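Local coordinates for N-acetyltransferase family protein (Bacillus anthracis, PDB 3LNB) that probably transfers an acetyl group from acetyl-coenzyme A to the amino group of arylamines, and inactivates the drug sulfamethoxazole, at residues L98-N103 with N233-I238; Y118-T123 with Y219-D224; E69-M74 with Q93-L98; E57-M62 with L162-F167. The protein carries 1 engineered substitution. All coordinates share one frame; numbering follows the deposited sequence.

Contact 1 (L98-N103 with N233-I238); sequences LCYELN and NIQKVI. With COA (coenzyme A), chain B.
The ring of Tyr100 is the bump of this contact, and the hollow that takes it is formed by Ile234, Gln235 and Ile238, on one flank of helix 228-240. The first side-chain torsion of Tyr100 swings the ring out of its own helix toward the other one. Gln235 lies over one ring face. Its CA is 4.2 Å from the centroid of the Tyr100 ring, a CH-pi contact displaced toward the rim. The Gln235 chain then runs extended across the ring, and its CG comes 3.3 Å from Tyr100 OH. The amide plane stands 78° from the ring plane. Ile238 forms another wall of the hollow, with CD1 3.3 Å from Tyr100 CE1. Ile234 adds CG2 at 4.4 Å from Tyr100 CD1. Beyond the ring, Leu98 and Ile238 lie alongside in opposite directions, CD1 of Leu98 4.0 Å from CG2 of Ile238.

A water lies within reach of both Glu101 OE1 (2.9 Å) and Gln235 OE1 (2.8 Å). Glu101 OE1 also pairs with Lys89. The amide nitrogen of Gln235 is held by the backbone oxygen of Lys79. Glu101 OE2 accepts from Leu98 N in a nearly straight bond (175°), so the side chain reaches back to the helix start.

The two short helical segments run 149° apart in direction. Cys99 sits beside this packing in the coenzyme A pocket, at the N-terminal end of helix 99-112. With His138 and Asp153 it fits the Cys-His-Asp catalytic triad of arylamine N-acetyltransferases.

Contact 2 (Y118-T123 with Y219-D224); sequences YKVAGT and YAFTLD
Thr123 and Ala220 make the regular pairing between these two strands. They form an antiparallel hydrogen-bonded pair, with Thr123 N to Ala220 O and Ala220 N to Thr123 O both at 2.9 Å. Beside this pair Gly122 lies close to Phe221, with CA atoms 4.2 Å apart.

Two waters fill in where the strands diverge. One accepts from Ala121 N at 2.8 Å and donates to Asp224 O. The other donates to Ala121 O and lies close to Thr222 OG1. A third water lies beside the Thr123-Ala220 pair, where it accepts from Thr123 OG1 and donates to Ala220 O at 3.2 Å. The hydroxyl of Thr123 is also bonded to Asp136 N on strand 131-145.

The van der Waals contacts are largely side-chain carbons resting on carbonyl oxygens. Val120 sets CB 3.3 Å from Thr222 O, and the CB of Phe221 rests against Ala121 O. One contact is purely apolar: the CG2 branch of Val120 comes 4.2 Å from Phe221 CD2. At the far end Tyr118 OH lies 3.7 Å from Leu223 CB.

Two rings turn away from the partner strand to meet other parts of the chain. That of Phe221 goes to His191 and Val151. That of Tyr219 meets His138 and Phe156 edge-to-face, and its hydroxyl makes a weak bond to Asp153.

The strand directions differ by 153°. The two strands are neighbours in the larger antiparallel sheet, whose Tyr219 touches the putative Cys-His-Asp triad of this acetyltransferase family.

Contact 3 (E69-M74 with Q93-L98); sequences ENLDIM and QKRGGL
Glu69 and Arg95 both fold back on themselves to meet. Glu69 holds CG between its backbone N and carbonyl carbon (chi1 49°) and bends again at chi2. Arg95 bends at chi2 and chi3, which brings its guanidinium between the carboxylates of Glu69 and Asp72.

The Glu69 carboxylate lies nearly coplanar with the guanidinium. Its OE2 takes Arg95 NH2 at 3.2 Å on the syn lone pair, and also accepts from Leu71 N at 2.9 Å. OE1 receives Gly96 N at 2.9 Å and weaker bonds from Arg95 NE and NH2. Asp72 is turned 79° to the guanidinium. Its OD1 is gripped end-on by NH1 (3.0 Å) and NH2 (3.1 Å) of Arg95, both from one face of the carboxylate. Asp72 OD2 pairs with Lys89.

The backbones join through Glu69 N to Gly97 O at 2.9 Å. Next to this, Leu98 CD1 packs on Ile73 CD1 at 3.6 Å.

Glu69, Asp72 and Arg95 form a salt-bridge network. It ties the loop leading into the Cys99 helix to the start of helix 71-75. Two carboxylates share Arg95, and Lys89 adds a second positive charge. This would be expected to keep both acids ionised.

Contact 4 (E57-M62 with L162-F167); sequences EILLNM and LHPVPF. With FMT (formic acid), chain C.
Leu59 sets its CD1 branch against the backbone of the 162-167 segment. That methyl lies 3.2 Å from His163 N and 3.5 Å from Leu162 C. It also reaches CD of Pro164 at 4.3 Å, so one methyl spans three residues of the loop. Closer to the helix, Leu59 CB rests 3.8 Å from Leu162 CA.

Leu162 answers with its own side chain. CG stands anti to the carbonyl carbon (chi1 -57°), and CD2 lies along the helix backbone, 3.6 Å from Leu59 O and 4.1 Å from Leu60 CA. The packing is therefore methyl against backbone on both sides. Leu162 has positive phi (65°), in the left-handed helical region, within the loop before strand 165-166.

In a second shell, the side chain of His163 starts out away from the helix. Its ND1 is hydrogen-bonded to Asp56, just before the helical segment, which helps set the rotation of the ring. Separately, His163 NE2 donates to O1 of a formic acid molecule at 2.9 Å (162°), in the plane of the ring. The formic acid, probably from the crystallisation liquor, is also bonded to Gln175 N.

Further out, Leu59 also packs on Leu106 of helix 99-112. Pro164 lies against Tyr150 and Ile152 of strand 148-152, and Leu162 against Ser174 of strand 172-174. Helix 55-65 thus meets the loop that leads into edge strand 165-166 of the larger sheet.

How the contacts relate
Contact 1 is the hub, since it touches each of the other three. It shares Leu98 with contact 3, and Ile73 CD1 of contact 3 lies 3.9 Å from Ile238 CG2. Ile234 CD1 reaches Ala121 CB of contact 2 at 4.3 Å. Leu102 O meets Met62 CE of contact 4 at 3.9 Å. Contacts 2 and 4 join at the large sheet, where Leu223 CD2 lies 3.8 Å from Phe167 CE2. Contacts 2 and 3 do not touch; their centres are about 22 Å apart. Coenzyme A lies at Cys99 in contact 1, and Leu98 is close to it as well. The side chain of Tyr219 in contact 2 is about 7 Å from coenzyme A, and that of Leu162 in contact 4 about 12 Å.

Contact 1 (L98-N103 with N233-I238)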
# COMPACT_ATOMS: atom_id res chain seq x y z
N LEU A 98 -0.85 5.25 -4.40
CA LEU A 98 -1.90 4.60 -3.63
C LEU A 98 -1.73 3.08 -3.72
O LEU A 98 -0.87 2.58 -4.45
CB LEU A 98 -3.28 5.03 -4.13
CG LEU A 98 -3.65 6.50 -3.85
CD1 LEU A 98 -4.98 6.85 -4.51
CD2 LEU A 98 -3.73 6.73 -2.35
N CYS A 99 -2.57 2.36 -3.00
CA CYS A 99 -2.51 0.90 -2.97
C CYS A 99 -2.41 0.20 -4.32
O CYS A 99 -1.54 -0.66 -4.51
CB CYS A 99 -3.71 0.36 -2.21
SG CYS A 99 -5.29 0.82 -2.93
N TYR A 100 -3.27 0.56 -5.27
CA TYR A 100 -3.24 -0.10 -6.57
C TYR A 100 -1.95 0.15 -7.37
O TYR A 100 -1.66 -0.58 -8.32
CB TYR A 100 -4.46 0.29 -7.42
CG TYR A 100 -4.67 1.77 -7.57
CD1 TYR A 100 -5.47 2.47 -6.68
CD2 TYR A 100 -4.06 2.47 -8.61
CE1 TYR A 100 -5.66 3.85 -6.81
CE2 TYR A 100 -4.23 3.83 -8.75
CZ TYR A 100 -5.03 4.52 -7.84
OH TYR A 100 -5.18 5.88 -7.98
N GLU A 101 -1.19 1.16 -6.99
CA GLU A 101 0.07 1.45 -7.68
C GLU A 101 1.19 0.73 -6.95
O GLU A 101 2.01 0.05 -7.56
CB GLU A 101 0.35 2.95 -7.72
CG GLU A 101 -0.71 3.73 -8.48
CD GLU A 101 -0.50 5.23 -8.37
OE1 GLU A 101 0.28 5.80 -9.17
OE2 GLU A 101 -1.12 5.83 -7.47
N LEU A 102 1.22 0.89 -5.63
CA LEU A 102 2.24 0.25 -4.81
C LEU A 102 2.23 -1.26 -5.01
O LEU A 102 3.28 -1.87 -5.26
CB LEU A 102 2.02 0.60 -3.34
CG LEU A 102 2.28 2.06 -2.96
CD1 LEU A 102 1.78 2.36 -1.55
CD2 LEU A 102 3.79 2.32 -3.07
N ASN A 103 1.06 -1.88 -4.91
CA ASN A 103 0.96 -3.32 -5.06
C ASN A 103 1.07 -3.83 -6.49
O ASN A 103 1.43 -4.97 -6.71
CB ASN A 103 -0.31 -3.86 -4.40
CG ASN A 103 -0.21 -3.88 -2.89
OD1 ASN A 103 0.88 -4.07 -2.33
ND2 ASN A 103 -1.33 -3.71 -2.21
N ASN A 233 -9.53 0.39 -13.97
CA ASN A 233 -10.92 0.74 -13.66
C ASN A 233 -10.98 1.14 -12.19
O ASN A 233 -11.68 2.08 -11.82
CB ASN A 233 -11.86 -0.46 -13.90
CG ASN A 233 -13.34 -0.07 -13.80
OD1 ASN A 233 -13.89 0.61 -14.68
ND2 ASN A 233 -14.00 -0.50 -12.73
N ILE A 234 -10.23 0.43 -11.35
CA ILE A 234 -10.19 0.73 -9.93
C ILE A 234 -9.63 2.14 -9.74
O ILE A 234 -10.14 2.91 -8.92
CB ILE A 234 -9.30 -0.29 -9.16
CG1 ILE A 234 -9.95 -1.67 -9.19
CG2 ILE A 234 -9.11 0.16 -7.72
CD1 ILE A 234 -9.14 -2.78 -8.50
N GLN A 235 -8.60 2.49 -10.50
CA GLN A 235 -8.03 3.82 -10.37
C GLN A 235 -9.06 4.88 -10.72
O GLN A 235 -9.22 5.87 -10.01
CB GLN A 235 -6.81 3.99 -11.29
CG GLN A 235 -6.13 5.33 -11.12
CD GLN A 235 -4.86 5.47 -11.94
OE1 GLN A 235 -3.83 5.91 -11.43
NE2 GLN A 235 -4.93 5.11 -13.22
N LYS A 236 -9.78 4.66 -11.82
CA LYS A 236 -10.78 5.63 -12.24
C LYS A 236 -11.88 5.82 -11.19
O LYS A 236 -12.33 6.95 -10.97
CB LYS A 236 -11.39 5.21 -13.58
CG LYS A 236 -12.49 6.14 -14.09
CD LYS A 236 -12.10 7.63 -14.02
CE LYS A 236 -11.04 8.01 -15.03
NZ LYS A 236 -10.87 9.51 -15.08
N VAL A 237 -12.31 4.74 -10.55
CA VAL A 237 -13.35 4.83 -9.52
C VAL A 237 -12.86 5.63 -8.31
O VAL A 237 -13.63 6.33 -7.66
CB VAL A 237 -13.78 3.43 -9.03
CG1 VAL A 237 -14.80 3.56 -7.90
CG2 VAL A 237 -14.37 2.63 -10.17
N ILE A 238 -11.57 5.51 -8.01
CA ILE A 238 -10.99 6.23 -6.89
C ILE A 238 -10.82 7.71 -7.24
O ILE A 238 -10.87 8.59 -6.38
CB ILE A 238 -9.64 5.59 -6.51
CG1 ILE A 238 -9.91 4.26 -5.80
CG2 ILE A 238 -8.82 6.54 -5.66
CD1 ILE A 238 -8.66 3.52 -5.38
N1A COA B . -7.78 9.92 1.90
C2A COA B . -7.43 11.18 2.12
N3A COA B . -7.19 11.63 3.34
C4A COA B . -7.29 10.81 4.40
C5A COA B . -7.66 9.49 4.21
C6A COA B . -7.90 9.05 2.91
N6A COA B . -8.24 7.78 2.67
N7A COA B . -7.67 8.90 5.40
C8A COA B . -7.33 9.81 6.30
N9A COA B . -7.09 10.97 5.70
C1B COA B . -6.57 12.20 6.36
C2B COA B . -7.47 12.71 7.48
O2B COA B . -8.56 13.46 6.94
C3B COA B . -6.50 13.62 8.22
O3B COA B . -6.55 14.95 7.69
P3B COA B . -6.30 16.20 8.68
O7A COA B . -5.14 15.98 9.57
O8A COA B . -6.13 17.49 7.74
O9A COA B . -7.68 16.38 9.49
C4B COA B . -5.13 12.99 7.95
O4B COA B . -5.37 11.88 7.07
C5B COA B . -4.50 12.47 9.24
O5B COA B . -5.32 11.45 9.81
P1A COA B . -4.99 10.89 11.28
O1A COA B . -5.96 9.63 11.51
O2A COA B . -5.16 11.93 12.31
O3A COA B . -3.47 10.36 11.22
P2A COA B . -3.02 8.94 10.60
O4A COA B . -3.04 7.91 11.83
O5A COA B . -1.68 9.05 9.98
O6A COA B . -4.17 8.45 9.58
CBP COA B . -3.78 7.43 7.37
CCP COA B . -4.08 8.71 8.17
CDP COA B . -2.36 6.95 7.68
CEP COA B . -3.91 7.74 5.88
CAP COA B . -4.79 6.34 7.75
OAP COA B . -6.12 6.83 7.51
C9P COA B . -4.58 5.08 6.92
O9P COA B . -3.62 4.34 7.12
N8P COA B . -5.52 4.86 6.00
C7P COA B . -5.52 3.68 5.11
C6P COA B . -5.90 4.09 3.69
C5P COA B . -6.31 2.87 2.85
O5P COA B . -7.38 2.32 3.04
N4P COA B . -5.43 2.49 1.92
C3P COA B . -5.69 1.33 1.05
C2P COA B . -6.65 1.70 -0.09
S1P COA B . -5.92 2.82 -1.34
O HOH W 1 -1.04 6.15 -11.73

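Contact 2 (Y118-T123 with Y219-D224)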
# COMPACT_ATOMS: atom_id res chain seq x y z
N TYR A 118 -0.48 -13.14 -7.78
CA TYR A 118 -1.54 -12.56 -8.60
C TYR A 118 -2.25 -11.48 -7.78
O TYR A 118 -2.21 -11.50 -6.55
CB TYR A 118 -2.54 -13.62 -9.10
CG TYR A 118 -3.33 -14.36 -8.05
CD1 TYR A 118 -2.81 -15.49 -7.42
CD2 TYR A 118 -4.62 -13.94 -7.71
CE1 TYR A 118 -3.56 -16.20 -6.48
CE2 TYR A 118 -5.38 -14.64 -6.76
CZ TYR A 118 -4.84 -15.76 -6.15
OH TYR A 118 -5.60 -16.45 -5.24
N LYS A 119 -2.88 -10.54 -8.48
CA LYS A 119 -3.58 -9.44 -7.84
C LYS A 119 -5.06 -9.74 -7.68
O LYS A 119 -5.64 -10.45 -8.50
CB LYS A 119 -3.42 -8.16 -8.68
CG LYS A 119 -1.98 -7.74 -8.96
CD LYS A 119 -1.91 -6.47 -9.81
CE LYS A 119 -2.34 -6.72 -11.25
NZ LYS A 119 -1.46 -7.71 -11.93
N VAL A 120 -5.66 -9.19 -6.63
CA VAL A 120 -7.10 -9.36 -6.39
C VAL A 120 -7.62 -8.04 -5.85
O VAL A 120 -6.87 -7.24 -5.30
CB VAL A 120 -7.41 -10.48 -5.35
CG1 VAL A 120 -6.81 -11.80 -5.80
CG2 VAL A 120 -6.91 -10.08 -3.97
N ALA A 121 -8.91 -7.79 -6.01
CA ALA A 121 -9.49 -6.56 -5.52
C ALA A 121 -9.91 -6.76 -4.07
O ALA A 121 -10.12 -7.88 -3.61
CB ALA A 121 -10.68 -6.15 -6.37
N GLY A 122 -10.03 -5.64 -3.36
CA GLY A 122 -10.46 -5.67 -1.97
C GLY A 122 -11.32 -4.45 -1.73
O GLY A 122 -11.31 -3.51 -2.52
N THR A 123 -12.08 -4.48 -0.65
CA THR A 123 -12.96 -3.39 -0.28
C THR A 123 -12.64 -3.10 1.19
O THR A 123 -12.79 -3.97 2.04
CB THR A 123 -14.45 -3.79 -0.42
OG1 THR A 123 -14.70 -4.23 -1.76
CG2 THR A 123 -15.36 -2.61 -0.10
N TYR A 219 -10.10 -5.01 5.64
CA TYR A 219 -10.74 -5.09 4.33
C TYR A 219 -11.15 -6.51 4.00
O TYR A 219 -10.64 -7.48 4.56
CB TYR A 219 -9.82 -4.55 3.22
CG TYR A 219 -8.45 -5.17 3.16
CD1 TYR A 219 -7.34 -4.52 3.71
CD2 TYR A 219 -8.24 -6.41 2.55
CE1 TYR A 219 -6.07 -5.07 3.65
CE2 TYR A 219 -6.96 -6.98 2.48
CZ TYR A 219 -5.89 -6.30 3.03
OH TYR A 219 -4.63 -6.83 2.97
N ALA A 220 -12.11 -6.60 3.09
CA ALA A 220 -12.62 -7.87 2.61
C ALA A 220 -12.04 -8.04 1.21
O ALA A 220 -11.66 -7.05 0.58
CB ALA A 220 -14.13 -7.84 2.54
N PHE A 221 -11.96 -9.28 0.74
CA PHE A 221 -11.46 -9.56 -0.59
C PHE A 221 -11.85 -10.97 -1.04
O PHE A 221 -12.39 -11.75 -0.26
CB PHE A 221 -9.93 -9.40 -0.66
CG PHE A 221 -9.15 -10.38 0.18
CD1 PHE A 221 -8.99 -10.18 1.55
CD2 PHE A 221 -8.58 -11.51 -0.40
CE1 PHE A 221 -8.27 -11.09 2.33
CE2 PHE A 221 -7.86 -12.43 0.37
CZ PHE A 221 -7.71 -12.22 1.73
N THR A 222 -11.60 -11.25 -2.32
CA THR A 222 -11.89 -12.56 -2.91
C THR A 222 -10.61 -13.03 -3.58
O THR A 222 -9.61 -12.30 -3.61
CB THR A 222 -13.00 -12.48 -3.98
OG1 THR A 222 -12.50 -11.80 -5.13
CG2 THR A 222 -14.21 -11.73 -3.44
N LEU A 223 -10.62 -14.23 -4.14
CA LEU A 223 -9.45 -14.76 -4.81
C LEU A 223 -9.58 -14.69 -6.34
O LEU A 223 -8.89 -15.41 -7.07
CB LEU A 223 -9.16 -16.19 -4.33
CG LEU A 223 -9.00 -16.34 -2.81
CD1 LEU A 223 -8.64 -17.77 -2.46
CD2 LEU A 223 -7.93 -15.40 -2.29
N ASP A 224 -10.48 -13.83 -6.82
CA ASP A 224 -10.68 -13.64 -8.26
C ASP A 224 -9.54 -12.76 -8.80
O ASP A 224 -9.43 -11.59 -8.44
CB ASP A 224 -12.01 -12.93 -8.55
CG ASP A 224 -13.21 -13.69 -8.01
OD1 ASP A 224 -13.26 -14.93 -8.15
OD2 ASP A 224 -14.12 -13.03 -7.45
O HOH W 2 -10.55 -9.67 -7.26
O HOH W 3 -12.05 -9.40 -4.85
O HOH W 4 -13.57 -6.79 -2.03

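Contact 3 (E69-M74 with Q93-L98)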
# COMPACT_ATOMS: atom_id res chain seq x y z
N GLU A 69 0.55 8.05 -1.35
CA GLU A 69 0.02 9.36 -1.72
C GLU A 69 -0.90 9.37 -2.93
O GLU A 69 -0.88 8.46 -3.76
CB GLU A 69 1.18 10.35 -1.94
CG GLU A 69 2.31 9.85 -2.84
CD GLU A 69 2.29 10.45 -4.25
OE1 GLU A 69 3.31 10.34 -4.96
OE2 GLU A 69 1.24 11.02 -4.65
N ASN A 70 -1.69 10.43 -3.02
CA ASN A 70 -2.68 10.63 -4.09
C ASN A 70 -2.46 11.97 -4.78
O ASN A 70 -3.41 12.54 -5.34
CB ASN A 70 -4.07 10.64 -3.47
CG ASN A 70 -4.32 11.88 -2.64
OD1 ASN A 70 -3.37 12.50 -2.14
ND2 ASN A 70 -5.58 12.25 -2.48
N LEU A 71 -1.24 12.48 -4.75
CA LEU A 71 -0.93 13.78 -5.34
C LEU A 71 -1.24 13.94 -6.84
O LEU A 71 -1.54 15.05 -7.28
CB LEU A 71 0.53 14.15 -5.07
CG LEU A 71 0.96 14.07 -3.60
CD1 LEU A 71 2.39 14.59 -3.48
CD2 LEU A 71 0.03 14.88 -2.70
N ASP A 72 -1.18 12.86 -7.61
CA ASP A 72 -1.49 12.95 -9.03
C ASP A 72 -2.99 13.19 -9.20
O ASP A 72 -3.42 13.93 -10.10
CB ASP A 72 -1.09 11.68 -9.78
CG ASP A 72 0.39 11.66 -10.16
OD1 ASP A 72 1.08 12.68 -9.92
OD2 ASP A 72 0.86 10.64 -10.68
N ILE A 73 -3.78 12.57 -8.33
CA ILE A 73 -5.22 12.74 -8.35
C ILE A 73 -5.50 14.20 -8.04
O ILE A 73 -6.31 14.84 -8.70
CB ILE A 73 -5.92 11.84 -7.29
CG1 ILE A 73 -5.70 10.36 -7.63
CG2 ILE A 73 -7.40 12.17 -7.21
CD1 ILE A 73 -6.33 9.39 -6.66
N MET A 74 -4.81 14.74 -7.04
CA MET A 74 -4.97 16.14 -6.66
C MET A 74 -4.53 17.09 -7.78
O MET A 74 -5.19 18.08 -8.07
CB MET A 74 -4.16 16.44 -5.40
CG MET A 74 -4.62 15.67 -4.16
SD MET A 74 -6.26 16.19 -3.61
CE MET A 74 -7.31 15.05 -4.47
N GLN A 93 11.24 8.69 -10.81
CA GLN A 93 10.92 10.04 -10.37
C GLN A 93 10.77 10.12 -8.85
O GLN A 93 10.36 11.13 -8.30
CB GLN A 93 9.65 10.53 -11.07
CG GLN A 93 9.74 10.45 -12.60
CD GLN A 93 8.44 10.81 -13.30
OE1 GLN A 93 7.36 10.41 -12.88
NE2 GLN A 93 8.54 11.55 -14.41
N LYS A 94 11.13 9.02 -8.19
CA LYS A 94 11.07 8.93 -6.73
C LYS A 94 9.77 9.48 -6.12
O LYS A 94 9.81 10.29 -5.19
CB LYS A 94 12.27 9.63 -6.10
CG LYS A 94 13.63 9.03 -6.49
CD LYS A 94 14.77 9.83 -5.85
CE LYS A 94 16.04 9.77 -6.70
NZ LYS A 94 17.12 10.67 -6.15
N ARG A 95 8.64 9.02 -6.64
CA ARG A 95 7.33 9.42 -6.14
C ARG A 95 6.75 8.24 -5.35
O ARG A 95 7.38 7.18 -5.24
CB ARG A 95 6.37 9.77 -7.29
CG ARG A 95 6.68 11.07 -8.06
CD ARG A 95 6.21 12.31 -7.30
NE ARG A 95 4.80 12.22 -6.91
CZ ARG A 95 3.77 12.34 -7.74
NH1 ARG A 95 3.96 12.58 -9.03
NH2 ARG A 95 2.54 12.20 -7.27
N GLY A 96 5.54 8.43 -4.83
CA GLY A 96 4.86 7.39 -4.09
C GLY A 96 3.59 7.04 -4.83
O GLY A 96 3.52 7.18 -6.05
N GLY A 97 2.56 6.60 -4.10
CA GLY A 97 1.31 6.27 -4.75
C GLY A 97 0.29 5.62 -3.83
O GLY A 97 0.52 5.46 -2.63
N LEU A 98 -0.85 5.25 -4.40
CA LEU A 98 -1.90 4.60 -3.63
C LEU A 98 -1.73 3.08 -3.72
O LEU A 98 -0.87 2.58 -4.45
CB LEU A 98 -3.28 5.03 -4.13
CG LEU A 98 -3.65 6.50 -3.85
CD1 LEU A 98 -4.98 6.85 -4.51
CD2 LEU A 98 -3.73 6.73 -2.35

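Contact 4 (E57-M62 with L162-F167)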
# COMPACT_ATOMS: atom_id res chain seq x y z
N GLU A 57 11.97 -7.98 4.32
CA GLU A 57 12.88 -6.88 4.04
C GLU A 57 12.30 -6.00 2.93
O GLU A 57 12.40 -4.78 2.99
CB GLU A 57 14.25 -7.42 3.63
CG GLU A 57 15.13 -6.43 2.91
CD GLU A 57 16.53 -6.95 2.70
OE1 GLU A 57 16.68 -8.13 2.30
OE2 GLU A 57 17.48 -6.18 2.94
N ILE A 58 11.71 -6.63 1.93
CA ILE A 58 11.11 -5.88 0.82
C ILE A 58 9.98 -5.01 1.34
O ILE A 58 9.95 -3.81 1.08
CB ILE A 58 10.55 -6.82 -0.28
CG1 ILE A 58 11.68 -7.64 -0.89
CG2 ILE A 58 9.85 -5.99 -1.37
CD1 ILE A 58 12.70 -6.81 -1.63
N LEU A 59 9.06 -5.61 2.08
CA LEU A 59 7.91 -4.88 2.62
C LEU A 59 8.33 -3.77 3.57
O LEU A 59 7.76 -2.68 3.55
CB LEU A 59 6.96 -5.84 3.35
CG LEU A 59 6.23 -6.87 2.49
CD1 LEU A 59 5.50 -7.86 3.39
CD2 LEU A 59 5.26 -6.15 1.55
N LEU A 60 9.33 -4.05 4.40
CA LEU A 60 9.81 -3.06 5.36
C LEU A 60 10.34 -1.81 4.66
O LEU A 60 9.95 -0.69 4.98
CB LEU A 60 10.90 -3.66 6.24
CG LEU A 60 11.75 -2.67 7.04
CD1 LEU A 60 10.89 -1.90 8.04
CD2 LEU A 60 12.84 -3.44 7.76
N ASN A 61 11.24 -2.00 3.70
CA ASN A 61 11.83 -0.88 2.98
C ASN A 61 10.80 -0.08 2.20
O ASN A 61 10.87 1.15 2.15
CB ASN A 61 12.96 -1.36 2.07
CG ASN A 61 14.21 -1.77 2.84
OD1 ASN A 61 14.12 -2.37 3.91
ND2 ASN A 61 15.37 -1.43 2.30
N MET A 62 9.82 -0.77 1.61
CA MET A 62 8.77 -0.10 0.86
C MET A 62 8.02 0.83 1.80
O MET A 62 7.76 1.98 1.47
CB MET A 62 7.79 -1.11 0.24
CG MET A 62 8.33 -1.86 -0.98
SD MET A 62 7.06 -2.87 -1.78
CE MET A 62 6.10 -1.63 -2.63
N LEU A 162 3.92 -5.66 6.90
CA LEU A 162 5.38 -5.76 6.80
C LEU A 162 5.90 -7.20 6.80
O LEU A 162 7.09 -7.44 7.02
CB LEU A 162 6.04 -4.95 7.91
CG LEU A 162 5.65 -3.47 7.97
CD1 LEU A 162 6.44 -2.79 9.08
CD2 LEU A 162 5.93 -2.79 6.62
N HIS A 163 5.00 -8.15 6.57
CA HIS A 163 5.32 -9.59 6.51
C HIS A 163 4.18 -10.26 5.75
O HIS A 163 3.05 -9.78 5.77
CB HIS A 163 5.35 -10.24 7.90
CG HIS A 163 6.30 -9.61 8.86
ND1 HIS A 163 7.66 -9.82 8.82
CD2 HIS A 163 6.08 -8.76 9.89
CE1 HIS A 163 8.24 -9.13 9.79
NE2 HIS A 163 7.30 -8.48 10.45
N PRO A 164 4.46 -11.37 5.06
CA PRO A 164 3.36 -12.03 4.35
C PRO A 164 2.38 -12.47 5.43
O PRO A 164 2.80 -12.89 6.51
CB PRO A 164 4.04 -13.22 3.69
CG PRO A 164 5.41 -12.72 3.41
CD PRO A 164 5.76 -11.96 4.67
N VAL A 165 1.08 -12.36 5.17
CA VAL A 165 0.08 -12.78 6.16
C VAL A 165 -0.52 -14.09 5.67
O VAL A 165 -1.22 -14.14 4.66
CB VAL A 165 -1.02 -11.71 6.32
CG1 VAL A 165 -1.91 -12.05 7.52
CG2 VAL A 165 -0.38 -10.33 6.50
N PRO A 166 -0.26 -15.19 6.40
CA PRO A 166 -0.76 -16.51 6.05
C PRO A 166 -2.25 -16.73 6.15
O PRO A 166 -2.88 -16.31 7.12
CB PRO A 166 0.01 -17.43 6.99
CG PRO A 166 0.09 -16.60 8.24
CD PRO A 166 0.46 -15.22 7.69
N PHE A 167 -2.80 -17.41 5.14
CA PHE A 167 -4.22 -17.74 5.11
C PHE A 167 -4.53 -18.71 6.25
O PHE A 167 -5.69 -18.86 6.65
CB PHE A 167 -4.58 -18.42 3.78
CG PHE A 167 -4.88 -17.46 2.66
CD1 PHE A 167 -4.01 -16.42 2.35
CD2 PHE A 167 -6.02 -17.64 1.87
CE1 PHE A 167 -4.26 -15.57 1.28
CE2 PHE A 167 -6.28 -16.79 0.79
CZ PHE A 167 -5.40 -15.75 0.49
C FMT C . 8.23 -5.29 11.82
O1 FMT C . 7.99 -6.37 12.33
O2 FMT C . 7.87 -4.16 12.46